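Local atomic coordinates of COG0546: Predicted phosphatases (Streptococcus pneumoniae, PDB entry 2AH5), a protein that is a predicted phosphatase of the haloacid dehalogenase-like family, probably hydrolysing a phosphorylated compound that has not been identified. Residues A[9-14]-A[111-116]; A[131-136]-A[143-148]. All blocks are in the same frame, centred on the assembly; numbering follows the deposited sequence.

Both contacts lie in the Rossmann-like core of the haloacid dehalogenase fold, around its parallel sheet. From the N terminus, strand 6-9 runs into the loop of contact 1. The chain then passes through the mostly helical region up to helix 89-97 and through strand 102-106. It returns on helix 110-119, where contact 1 closes a loop of 96 residues. Strand 128-132 follows, at one edge of the sheet. Contact 2 ties its end and the loop after it to helix 139-149, with six residues between the segments. The two contacts come in series and neither encloses the other. The centres of contact 1 and contact 2 are about 14 Å apart. The nearest atoms of contact 1 and contact 2 are about 5 Å apart.

Contact 1 of 2, residues A[9-14]-A[111-116]; sequences FDLDGT and STAQDM
Leu11 meets Ala113 and Met116 beside what is probably the catalytic loop of this haloacid dehalogenase-like fold. Asp10, Asp12 and Thr14 fit the DxDx(T/V) pattern of the family, at the end of strand 6-9. Leu11 sits between the two aspartates and points to helix 110-119.

The apolar packing is small and buried. The CG of Leu11 is anti to the backbone N (chi1 -176°), which sends the branch out to the helix. Leu11 CD2 lies 3.7 Å from both CA and CB of Ala113. Leu11 CD2 is also 3.8 Å from SE of Met116, a selenomethionine. The Met116 chain runs straight off the helix and bends only at chi3 (-40°). Thr106 of strand 102-106 also packs on Leu11 and Ala113.

The polar side has no hydrogen bond across the contact. Asp12 and Met116 cross at about a right angle. The firm partners of Asp12 OD1 lie elsewhere: Ser18 by a hydrogen bond and Lys108 by a salt bridge. Tyr75 of helix 64-79 touches both Asp12 and Met116. Across the contact, Asp12 OD1 rests 3.8 Å from Met116 SE.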
ATOM      1  N   PHE A   9      -4.912   6.204   3.074  1.00 12.61           N
ATOM      2  CA  PHE A   9      -4.429   4.896   3.478  1.00 12.51           C
ATOM      3  C   PHE A   9      -3.667   4.233   2.336  1.00 12.63           C
ATOM      4  O   PHE A   9      -4.130   4.286   1.189  1.00 12.60           O
ATOM      5  CB  PHE A   9      -5.608   4.004   3.789  1.00 13.52           C
ATOM      6  CG  PHE A   9      -6.288   4.330   5.069  1.00 13.63           C
ATOM      7  CD1 PHE A   9      -7.278   5.289   5.095  1.00 16.76           C
ATOM      8  CD2 PHE A   9      -5.947   3.661   6.228  1.00 16.01           C
ATOM      9  CE1 PHE A   9      -7.933   5.583   6.287  1.00 17.49           C
ATOM     10  CE2 PHE A   9      -6.621   3.938   7.435  1.00 17.96           C
ATOM     11  CZ  PHE A   9      -7.596   4.905   7.442  1.00 16.17           C
ATOM     12  N   ASP A  10      -2.515   3.624   2.626  1.00 12.79           N
ATOM     13  CA  ASP A  10      -1.937   2.617   1.706  1.00 14.00           C
ATOM     14  C   ASP A  10      -2.892   1.395   1.766  1.00 14.09           C
ATOM     15  O   ASP A  10      -3.677   1.273   2.699  1.00 14.02           O
ATOM     16  CB  ASP A  10      -0.502   2.209   2.131  1.00 14.06           C
ATOM     17  CG  ASP A  10       0.323   1.606   0.965  1.00 18.18           C
ATOM     18  OD1 ASP A  10      -0.225   1.346  -0.134  1.00 21.35           O
ATOM     19  OD2 ASP A  10       1.548   1.387   1.146  1.00 23.03           O
ATOM     20  N   LEU A  11      -2.828   0.505   0.781  1.00 14.67           N
ATOM     21  CA  LEU A  11      -3.770  -0.627   0.664  1.00 14.09           C
ATOM     22  C   LEU A  11      -3.063  -1.881   1.128  1.00 15.07           C
ATOM     23  O   LEU A  11      -3.257  -2.299   2.248  1.00 14.25           O
ATOM     24  CB  LEU A  11      -4.265  -0.795  -0.786  1.00 15.01           C
ATOM     25  CG  LEU A  11      -5.330  -1.867  -1.052  1.00 15.45           C
ATOM     26  CD1 LEU A  11      -6.550  -1.690  -0.147  1.00 16.51           C
ATOM     27  CD2 LEU A  11      -5.756  -1.813  -2.537  1.00 15.41           C
ATOM     28  N   ASP A  12      -2.241  -2.472   0.256  1.00 14.68           N
ATOM     29  CA  ASP A  12      -1.432  -3.644   0.602  1.00 15.90           C
ATOM     30  C   ASP A  12      -0.521  -3.348   1.775  1.00 15.41           C
ATOM     31  O   ASP A  12       0.117  -2.309   1.810  1.00 17.36           O
ATOM     32  CB  ASP A  12      -0.543  -4.048  -0.573  1.00 16.48           C
ATOM     33  CG  ASP A  12      -1.324  -4.357  -1.786  1.00 20.29           C
ATOM     34  OD1 ASP A  12      -1.792  -5.492  -1.883  1.00 22.18           O
ATOM     35  OD2 ASP A  12      -1.508  -3.453  -2.634  1.00 26.06           O
ATOM     36  N   GLY A  13      -0.460  -4.255   2.737  1.00 15.12           N
ATOM     37  CA  GLY A  13       0.446  -4.113   3.863  1.00 14.82           C
ATOM     38  C   GLY A  13      -0.034  -3.175   4.946  1.00 14.36           C
ATOM     39  O   GLY A  13       0.595  -3.067   5.978  1.00 14.53           O
ATOM     40  N   THR A  14      -1.160  -2.505   4.712  1.00 13.51           N
ATOM     41  CA  THR A  14      -1.723  -1.586   5.695  1.00 13.13           C
ATOM     42  C   THR A  14      -3.169  -1.997   6.031  1.00 13.16           C
ATOM     43  O   THR A  14      -3.452  -2.453   7.145  1.00 13.68           O
ATOM     44  CB  THR A  14      -1.645  -0.128   5.157  1.00 13.56           C
ATOM     45  OG1 THR A  14      -0.271   0.257   5.033  1.00 15.79           O
ATOM     46  CG2 THR A  14      -2.359   0.831   6.079  1.00 13.05           C
ATOM     47  N   SER A 111      -7.574   0.318 -10.933  1.00 14.36           N
ATOM     48  CA  SER A 111      -8.634  -0.676 -11.110  1.00 15.60           C
ATOM     49  C   SER A 111      -8.445  -1.909 -10.225  1.00 15.41           C
ATOM     50  O   SER A 111      -9.427  -2.413  -9.662  1.00 15.49           O
ATOM     51  CB  SER A 111      -8.762  -1.080 -12.580  1.00 16.02           C
ATOM     52  OG  SER A 111      -7.554  -1.647 -13.027  1.00 19.01           O
ATOM     53  N   THR A 112      -7.194  -2.351 -10.074  1.00 15.28           N
ATOM     54  CA  THR A 112      -6.852  -3.448  -9.156  1.00 15.50           C
ATOM     55  C   THR A 112      -7.196  -3.077  -7.692  1.00 15.34           C
ATOM     56  O   THR A 112      -7.803  -3.876  -6.964  1.00 14.69           O
ATOM     57  CB  THR A 112      -5.354  -3.878  -9.281  1.00 16.35           C
ATOM     58  OG1 THR A 112      -5.027  -4.157 -10.657  1.00 17.54           O
ATOM     59  CG2 THR A 112      -5.083  -5.137  -8.491  1.00 17.57           C
ATOM     60  N   ALA A 113      -6.842  -1.859  -7.280  1.00 14.48           N
ATOM     61  CA  ALA A 113      -7.154  -1.369  -5.933  1.00 14.58           C
ATOM     62  C   ALA A 113      -8.661  -1.301  -5.690  1.00 15.12           C
ATOM     63  O   ALA A 113      -9.166  -1.713  -4.621  1.00 14.90           O
ATOM     64  CB  ALA A 113      -6.496   0.001  -5.699  1.00 15.22           C
ATOM     65  N   GLN A 114      -9.390  -0.804  -6.688  1.00 14.75           N
ATOM     66  CA  GLN A 114     -10.828  -0.765  -6.595  1.00 16.06           C
ATOM     67  C   GLN A 114     -11.413  -2.158  -6.474  1.00 15.77           C
ATOM     68  O   GLN A 114     -12.245  -2.368  -5.607  1.00 16.19           O
ATOM     69  CB  GLN A 114     -11.451   0.034  -7.745  1.00 16.70           C
ATOM     70  CG  GLN A 114     -11.020   1.492  -7.657  1.00 18.63           C
ATOM     71  CD  GLN A 114     -12.127   2.504  -7.822  1.00 25.80           C
ATOM     72  OE1 GLN A 114     -11.860   3.686  -8.083  1.00 28.67           O
ATOM     73  NE2 GLN A 114     -13.367   2.067  -7.654  1.00 27.31           N
ATOM     74  N   ASP A 115     -10.933  -3.099  -7.286  1.00 16.09           N
ATOM     75  CA  ASP A 115     -11.380  -4.486  -7.240  1.00 16.97           C
ATOM     76  C   ASP A 115     -11.123  -5.114  -5.878  1.00 16.94           C
ATOM     77  O   ASP A 115     -12.028  -5.746  -5.293  1.00 16.64           O
ATOM     78  CB  ASP A 115     -10.695  -5.331  -8.321  1.00 17.04           C
ATOM     79  CG  ASP A 115     -11.214  -5.042  -9.725  1.00 21.91           C
ATOM     80  OD1 ASP A 115     -12.297  -4.416  -9.883  1.00 23.31           O
ATOM     81  OD2 ASP A 115     -10.510  -5.457 -10.678  1.00 24.30           O
HETATM   82  N   MSE A 116      -9.896  -4.964  -5.381  1.00 17.52           N
HETATM   83  CA  MSE A 116      -9.531  -5.503  -4.063  1.00 20.50           C
HETATM   84  C   MSE A 116     -10.400  -4.908  -2.938  1.00 17.85           C
HETATM   85  O   MSE A 116     -10.973  -5.647  -2.119  1.00 17.15           O
HETATM   86  CB  MSE A 116      -8.043  -5.272  -3.780  1.00 19.43           C
HETATM   87  CG  MSE A 116      -7.590  -5.661  -2.360  1.00 23.53           C
HETATM   88 SE   MSE A 116      -5.618  -5.591  -2.209  1.00 34.18          SE
HETATM   89  CE  MSE A 116      -5.261  -6.399  -4.025  1.00 28.34           C
TER

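Contact 2 of 2, residues A[131-136]-A[143-148]; sequences GSSPEA and IHQALQ
Gln145 reaches from helix 139-149 to Glu135 and Ala136, in the loop that joins this helix to strand 128-132. This is a strand-loop-helix unit at the edge of the Rossmann-like sheet of the haloacid dehalogenase fold.

In the first shell, one water bridges the segments directly, with its oxygen 2.5 Å from Gln145 OE1. It donates to Gly131 O and to Gln145 OE1, and it accepts from Ser133 OG. The water is thus held by the strand end, the loop and the helix. Glu135 and Gln145 cross at about a right angle. Their carboxylate and amide planes are 43° apart. Glu135 OE1 comes within 3.1 Å of Gln145 NE2, but the angle is too poor for a hydrogen bond. The amide and carboxylate therefore lie against each other without a direct bond. On the other branch of the amide, Gln145 OE1 is 3.8 Å from the methyl CB of Ala136. The Gln145 chain is extended, with CG anti to the backbone N (chi1 -178°), and this carries the amide across to the loop.

Further out, the loop itself is closed by backbone bonds. Ser133 N donates to Ala136 O at 3.1 Å, and a weak bond runs back from Ala136 N to Ser133 O. Asp141 and Val142 of the helix also touch Ala136. Elsewhere on the helix, Ile143, Ala146 and Leu147 pack against Phe8 of strand 6-9. Ser133 OG, the water's donor, also takes a weak hydrogen bond from Ala136 N at 3.0 Å.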
ATOM      1  N   GLY A 131      -4.950   4.953  -7.460  1.00 14.13           N
ATOM      2  CA  GLY A 131      -3.783   4.056  -7.646  1.00 14.15           C
ATOM      3  C   GLY A 131      -2.889   4.596  -8.763  1.00 14.73           C
ATOM      4  O   GLY A 131      -3.052   5.740  -9.189  1.00 14.61           O
ATOM      5  N   SER A 132      -1.946   3.778  -9.220  1.00 14.79           N
ATOM      6  CA  SER A 132      -0.980   4.223 -10.209  1.00 16.69           C
ATOM      7  C   SER A 132      -1.649   4.307 -11.582  1.00 16.86           C
ATOM      8  O   SER A 132      -2.585   3.556 -11.872  1.00 16.02           O
ATOM      9  CB  SER A 132       0.212   3.282 -10.269  1.00 16.65           C
ATOM     10  OG  SER A 132      -0.212   1.998 -10.645  1.00 21.70           O
ATOM     11  N   SER A 133      -1.098   5.189 -12.414  1.00 18.56           N
ATOM     12  CA  SER A 133      -1.687   5.590 -13.711  1.00 20.49           C
ATOM     13  C   SER A 133      -0.625   6.414 -14.429  1.00 22.19           C
ATOM     14  O   SER A 133       0.460   6.645 -13.869  1.00 21.86           O
ATOM     15  CB  SER A 133      -2.926   6.459 -13.485  1.00 20.67           C
ATOM     16  OG  SER A 133      -2.590   7.776 -13.032  1.00 22.45           O
ATOM     17  N   PRO A 134      -0.895   6.826 -15.686  1.00 23.06           N
ATOM     18  CA  PRO A 134       0.034   7.742 -16.355  1.00 23.73           C
ATOM     19  C   PRO A 134       0.120   9.102 -15.634  1.00 24.46           C
ATOM     20  O   PRO A 134       1.205   9.680 -15.533  1.00 24.13           O
ATOM     21  CB  PRO A 134      -0.593   7.911 -17.757  1.00 23.73           C
ATOM     22  CG  PRO A 134      -1.422   6.659 -17.959  1.00 24.57           C
ATOM     23  CD  PRO A 134      -2.007   6.419 -16.570  1.00 23.23           C
ATOM     24  N   GLU A 135      -1.018   9.587 -15.128  1.00 25.28           N
ATOM     25  CA  GLU A 135      -1.068  10.805 -14.302  1.00 27.71           C
ATOM     26  C   GLU A 135      -0.231  10.696 -13.006  1.00 27.02           C
ATOM     27  O   GLU A 135       0.283  11.711 -12.492  1.00 27.41           O
ATOM     28  CB  GLU A 135      -2.520  11.112 -13.935  1.00 27.54           C
ATOM     29  CG  GLU A 135      -2.803  12.556 -13.558  1.00 30.04           C
ATOM     30  CD  GLU A 135      -4.166  12.729 -12.905  1.00 30.82           C
ATOM     31  OE1 GLU A 135      -5.025  11.828 -13.059  1.00 32.54           O
ATOM     32  OE2 GLU A 135      -4.384  13.767 -12.220  1.00 34.60           O
ATOM     33  N   ALA A 136      -0.110   9.467 -12.492  1.00 26.33           N
ATOM     34  CA  ALA A 136       0.496   9.216 -11.185  1.00 24.60           C
ATOM     35  C   ALA A 136       1.297   7.901 -11.094  1.00 24.27           C
ATOM     36  O   ALA A 136       0.802   6.880 -10.612  1.00 23.75           O
ATOM     37  CB  ALA A 136      -0.570   9.296 -10.110  1.00 25.09           C
ATOM     38  N   ILE A 143      -0.593  10.783  -4.242  1.00 12.59           N
ATOM     39  CA  ILE A 143      -0.954  11.675  -3.134  1.00 12.98           C
ATOM     40  C   ILE A 143      -1.341  13.062  -3.691  1.00 13.57           C
ATOM     41  O   ILE A 143      -2.391  13.619  -3.318  1.00 13.27           O
ATOM     42  CB  ILE A 143       0.215  11.785  -2.118  1.00 12.87           C
ATOM     43  CG1 ILE A 143       0.430  10.449  -1.385  1.00 11.74           C
ATOM     44  CG2 ILE A 143       0.009  12.932  -1.139  1.00 14.25           C
ATOM     45  CD1 ILE A 143       1.611  10.379  -0.427  1.00 12.13           C
ATOM     46  N   HIS A 144      -0.503  13.605  -4.584  1.00 14.38           N
ATOM     47  CA  HIS A 144      -0.852  14.855  -5.278  1.00 15.33           C
ATOM     48  C   HIS A 144      -2.240  14.798  -5.917  1.00 14.93           C
ATOM     49  O   HIS A 144      -3.029  15.734  -5.793  1.00 15.37           O
ATOM     50  CB  HIS A 144       0.169  15.212  -6.374  1.00 16.39           C
ATOM     51  CG  HIS A 144       1.412  15.886  -5.862  1.00 18.90           C
ATOM     52  ND1 HIS A 144       1.387  16.977  -5.013  1.00 22.13           N
ATOM     53  CD2 HIS A 144       2.720  15.619  -6.090  1.00 21.22           C
ATOM     54  CE1 HIS A 144       2.627  17.344  -4.735  1.00 21.64           C
ATOM     55  NE2 HIS A 144       3.452  16.540  -5.380  1.00 21.84           N
ATOM     56  N   GLN A 145      -2.513  13.719  -6.635  1.00 14.87           N
ATOM     57  CA  GLN A 145      -3.803  13.568  -7.286  1.00 15.10           C
ATOM     58  C   GLN A 145      -4.968  13.584  -6.264  1.00 14.20           C
ATOM     59  O   GLN A 145      -5.978  14.285  -6.473  1.00 14.44           O
ATOM     60  CB  GLN A 145      -3.823  12.297  -8.116  1.00 15.81           C
ATOM     61  CG  GLN A 145      -5.147  12.137  -8.848  1.00 18.49           C
ATOM     62  CD  GLN A 145      -5.203  10.942  -9.757  1.00 23.50           C
ATOM     63  OE1 GLN A 145      -4.251  10.154  -9.845  1.00 29.11           O
ATOM     64  NE2 GLN A 145      -6.332  10.808 -10.472  1.00 22.74           N
ATOM     65  N   ALA A 146      -4.832  12.796  -5.195  1.00 12.43           N
ATOM     66  CA  ALA A 146      -5.827  12.763  -4.117  1.00 13.22           C
ATOM     67  C   ALA A 146      -6.067  14.164  -3.534  1.00 14.06           C
ATOM     68  O   ALA A 146      -7.216  14.601  -3.404  1.00 15.00           O
ATOM     69  CB  ALA A 146      -5.434  11.753  -3.007  1.00 12.93           C
ATOM     70  N   LEU A 147      -4.989  14.875  -3.209  1.00 14.16           N
ATOM     71  CA  LEU A 147      -5.099  16.202  -2.598  1.00 14.44           C
ATOM     72  C   LEU A 147      -5.783  17.209  -3.529  1.00 15.18           C
ATOM     73  O   LEU A 147      -6.774  17.860  -3.141  1.00 15.38           O
ATOM     74  CB  LEU A 147      -3.724  16.736  -2.199  1.00 14.93           C
ATOM     75  CG  LEU A 147      -2.947  16.138  -1.017  1.00 13.69           C
ATOM     76  CD1 LEU A 147      -1.553  16.685  -1.091  1.00 14.52           C
ATOM     77  CD2 LEU A 147      -3.613  16.519   0.301  1.00 16.36           C
ATOM     78  N   GLN A 148      -5.272  17.306  -4.757  1.00 14.90           N
ATOM     79  CA  GLN A 148      -5.824  18.236  -5.744  1.00 15.58           C
ATOM     80  C   GLN A 148      -7.281  17.944  -6.116  1.00 15.76           C
ATOM     81  O   GLN A 148      -8.106  18.855  -6.114  1.00 16.91           O
ATOM     82  CB  GLN A 148      -4.913  18.325  -6.967  1.00 15.43           C
ATOM     83  CG  GLN A 148      -3.543  18.857  -6.569  1.00 18.09           C
ATOM     84  CD  GLN A 148      -2.551  18.897  -7.707  1.00 21.06           C
ATOM     85  OE1 GLN A 148      -2.920  18.836  -8.886  1.00 23.00           O
ATOM     86  NE2 GLN A 148      -1.275  19.006  -7.356  1.00 21.70           N
TER
HETATM   87  O   HOH W   1      -4.041   7.774 -10.733  1.00 27.64           O